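Local coordinates for coenzyme Q-binding protein COQ10 START domain-containing protein (Deinococcus radiodurans R1, PDB 3GGN) that is of unknown function but carries a START-like domain of the Bet v 1-like clan, a fold that commonly binds lipids or other hydrophobic ligands, at residues L31-L36 and V104-T109. Sequence-based numbering, arbitrary orientation.
Sequences LLMTHL and VVVRLT
M33 reaches from the turn after helix 29-32 to strand 102-111; the closest CA atoms of the two segments, those of M33 and V106, are 10.2 Å apart. From CB, which is directed at the strand, the side chain runs to CG, set anti to the carbonyl carbon (chi1 -48°), which carries it out to meet L108 tip to tip, and on to SD, which lies 4.1 Å from CD2 of L108. There it bends (chi3 118°), and the terminal CE ends against both V106 and L108. CE of M33 is 3.5 Å from CG1 of V106 and 3.2 Å from both CD1 and CD2 of L108, too close for methyl carbons, so its exact placing is doubtful. In this Bet v 1-like (START) fold the curved antiparallel sheet wraps around the long C-terminal helix, here 130-146, and V106, on the strand face turned toward M33, also packs on L133 and L137 of that helix. W23 of helix 16-24 touches both M33 and V106. H35 comes at L108 from the opposite direction, its CE1 3.8 Å from CD1 of L108 and its ring oblique to that methyl. M33 and H35 belong to one type I turn, M33 to L36, closed by the hydrogen bond from L36 N to M33 O.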
loop_
_atom_site.group_PDB
_atom_site.type_symbol
_atom_site.label_atom_id
_atom_site.label_comp_id
_atom_site.label_asym_id
_atom_site.label_seq_id
_atom_site.Cartn_x
_atom_site.Cartn_y
_atom_site.Cartn_z
ATOM N N LEU B 31 -6.238 -3.780 1.718
ATOM C CA LEU B 31 -5.144 -2.966 1.190
ATOM C C LEU B 31 -5.467 -1.506 1.505
ATOM O O LEU B 31 -4.574 -0.697 1.769
ATOM C CB LEU B 31 -5.012 -3.168 -0.326
ATOM C CG LEU B 31 -4.561 -4.563 -0.792
ATOM C CD1 LEU B 31 -4.860 -4.753 -2.274
ATOM C CD2 LEU B 31 -3.073 -4.740 -0.513
ATOM N N LEU B 32 -6.760 -1.184 1.492
ATOM C CA LEU B 32 -7.236 0.168 1.781
ATOM C C LEU B 32 -7.307 0.416 3.289
ATOM O O LEU B 32 -6.838 1.444 3.776
ATOM C CB LEU B 32 -8.625 0.390 1.165
ATOM C CG LEU B 32 -8.746 0.291 -0.359
ATOM C CD1 LEU B 32 -10.205 0.463 -0.779
ATOM C CD2 LEU B 32 -7.874 1.351 -1.004
ATOM N N MET B 33 -7.910 -0.521 4.016
ATOM C CA MET B 33 -8.038 -0.419 5.472
ATOM C C MET B 33 -7.104 -1.476 6.063
ATOM O O MET B 33 -7.451 -2.652 6.153
ATOM C CB MET B 33 -9.484 -0.691 5.898
ATOM C CG MET B 33 -10.513 0.069 5.088
ATOM S SD MET B 33 -12.163 0.080 5.817
ATOM C CE MET B 33 -12.334 1.804 6.075
ATOM N N THR B 34 -5.922 -1.043 6.480
ATOM C CA THR B 34 -4.916 -1.961 6.999
ATOM C C THR B 34 -5.216 -2.700 8.299
ATOM O O THR B 34 -4.547 -3.684 8.608
ATOM C CB THR B 34 -3.553 -1.250 7.110
ATOM O OG1 THR B 34 -3.660 -0.119 7.979
ATOM C CG2 THR B 34 -3.108 -0.783 5.738
ATOM N N HIS B 35 -6.212 -2.259 9.059
ATOM C CA HIS B 35 -6.539 -2.959 10.303
ATOM C C HIS B 35 -7.250 -4.285 10.016
ATOM O O HIS B 35 -7.352 -5.149 10.888
ATOM C CB HIS B 35 -7.413 -2.088 11.215
ATOM C CG HIS B 35 -8.650 -1.562 10.558
ATOM N ND1 HIS B 35 -8.614 -0.685 9.493
ATOM C CD2 HIS B 35 -9.962 -1.768 10.831
ATOM C CE1 HIS B 35 -9.849 -0.370 9.143
ATOM N NE2 HIS B 35 -10.685 -1.013 9.938
ATOM N N LEU B 36 -7.729 -4.445 8.786
ATOM C CA LEU B 36 -8.431 -5.658 8.387
ATOM C C LEU B 36 -7.462 -6.693 7.840
ATOM O O LEU B 36 -6.497 -6.350 7.159
ATOM C CB LEU B 36 -9.472 -5.334 7.314
ATOM C CG LEU B 36 -10.606 -4.382 7.697
ATOM C CD1 LEU B 36 -11.517 -4.185 6.488
ATOM C CD2 LEU B 36 -11.394 -4.943 8.878
ATOM N N VAL B 104 -13.377 11.635 -0.697
ATOM C CA VAL B 104 -13.742 10.338 -0.146
ATOM C C VAL B 104 -13.866 10.502 1.360
ATOM O O VAL B 104 -12.910 10.904 2.020
ATOM C CB VAL B 104 -12.659 9.274 -0.445
ATOM C CG1 VAL B 104 -13.013 7.961 0.233
ATOM C CG2 VAL B 104 -12.533 9.073 -1.950
ATOM N N VAL B 105 -15.043 10.205 1.902
ATOM C CA VAL B 105 -15.268 10.332 3.338
ATOM C C VAL B 105 -15.473 8.939 3.926
ATOM O O VAL B 105 -16.322 8.176 3.460
ATOM C CB VAL B 105 -16.510 11.226 3.624
ATOM C CG1 VAL B 105 -16.693 11.420 5.119
ATOM C CG2 VAL B 105 -16.344 12.572 2.935
ATOM N N VAL B 106 -14.675 8.596 4.933
ATOM C CA VAL B 106 -14.767 7.279 5.555
ATOM C C VAL B 106 -15.127 7.392 7.027
ATOM O O VAL B 106 -14.521 8.174 7.760
ATOM C CB VAL B 106 -13.424 6.505 5.431
ATOM C CG1 VAL B 106 -13.535 5.135 6.091
ATOM C CG2 VAL B 106 -13.044 6.354 3.975
ATOM N N ARG B 107 -16.126 6.616 7.448
ATOM C CA ARG B 107 -16.566 6.593 8.836
ATOM C C ARG B 107 -16.686 5.139 9.294
ATOM O O ARG B 107 -17.474 4.367 8.735
ATOM C CB ARG B 107 -17.918 7.296 9.000
ATOM C CG ARG B 107 -18.374 7.365 10.456
ATOM C CD ARG B 107 -19.682 8.120 10.627
ATOM N NE ARG B 107 -20.028 8.264 12.041
ATOM C CZ ARG B 107 -21.115 8.888 12.486
ATOM N NH1 ARG B 107 -21.970 9.432 11.630
ATOM N NH2 ARG B 107 -21.350 8.967 13.788
ATOM N N LEU B 108 -15.899 4.772 10.304
ATOM C CA LEU B 108 -15.898 3.412 10.836
ATOM C C LEU B 108 -16.186 3.407 12.329
ATOM O O LEU B 108 -15.718 4.283 13.068
ATOM C CB LEU B 108 -14.535 2.759 10.610
ATOM C CG LEU B 108 -13.932 2.899 9.212
ATOM C CD1 LEU B 108 -12.491 2.398 9.244
ATOM C CD2 LEU B 108 -14.771 2.123 8.199
ATOM N N THR B 109 -16.960 2.419 12.765
ATOM C CA THR B 109 -17.297 2.274 14.179
ATOM C C THR B 109 -17.059 0.814 14.559
ATOM O O THR B 109 -17.440 -0.093 13.825
ATOM C CB THR B 109 -18.779 2.624 14.457
ATOM O OG1 THR B 109 -19.625 1.618 13.884
ATOM C CG2 THR B 109 -19.132 3.973 13.852
#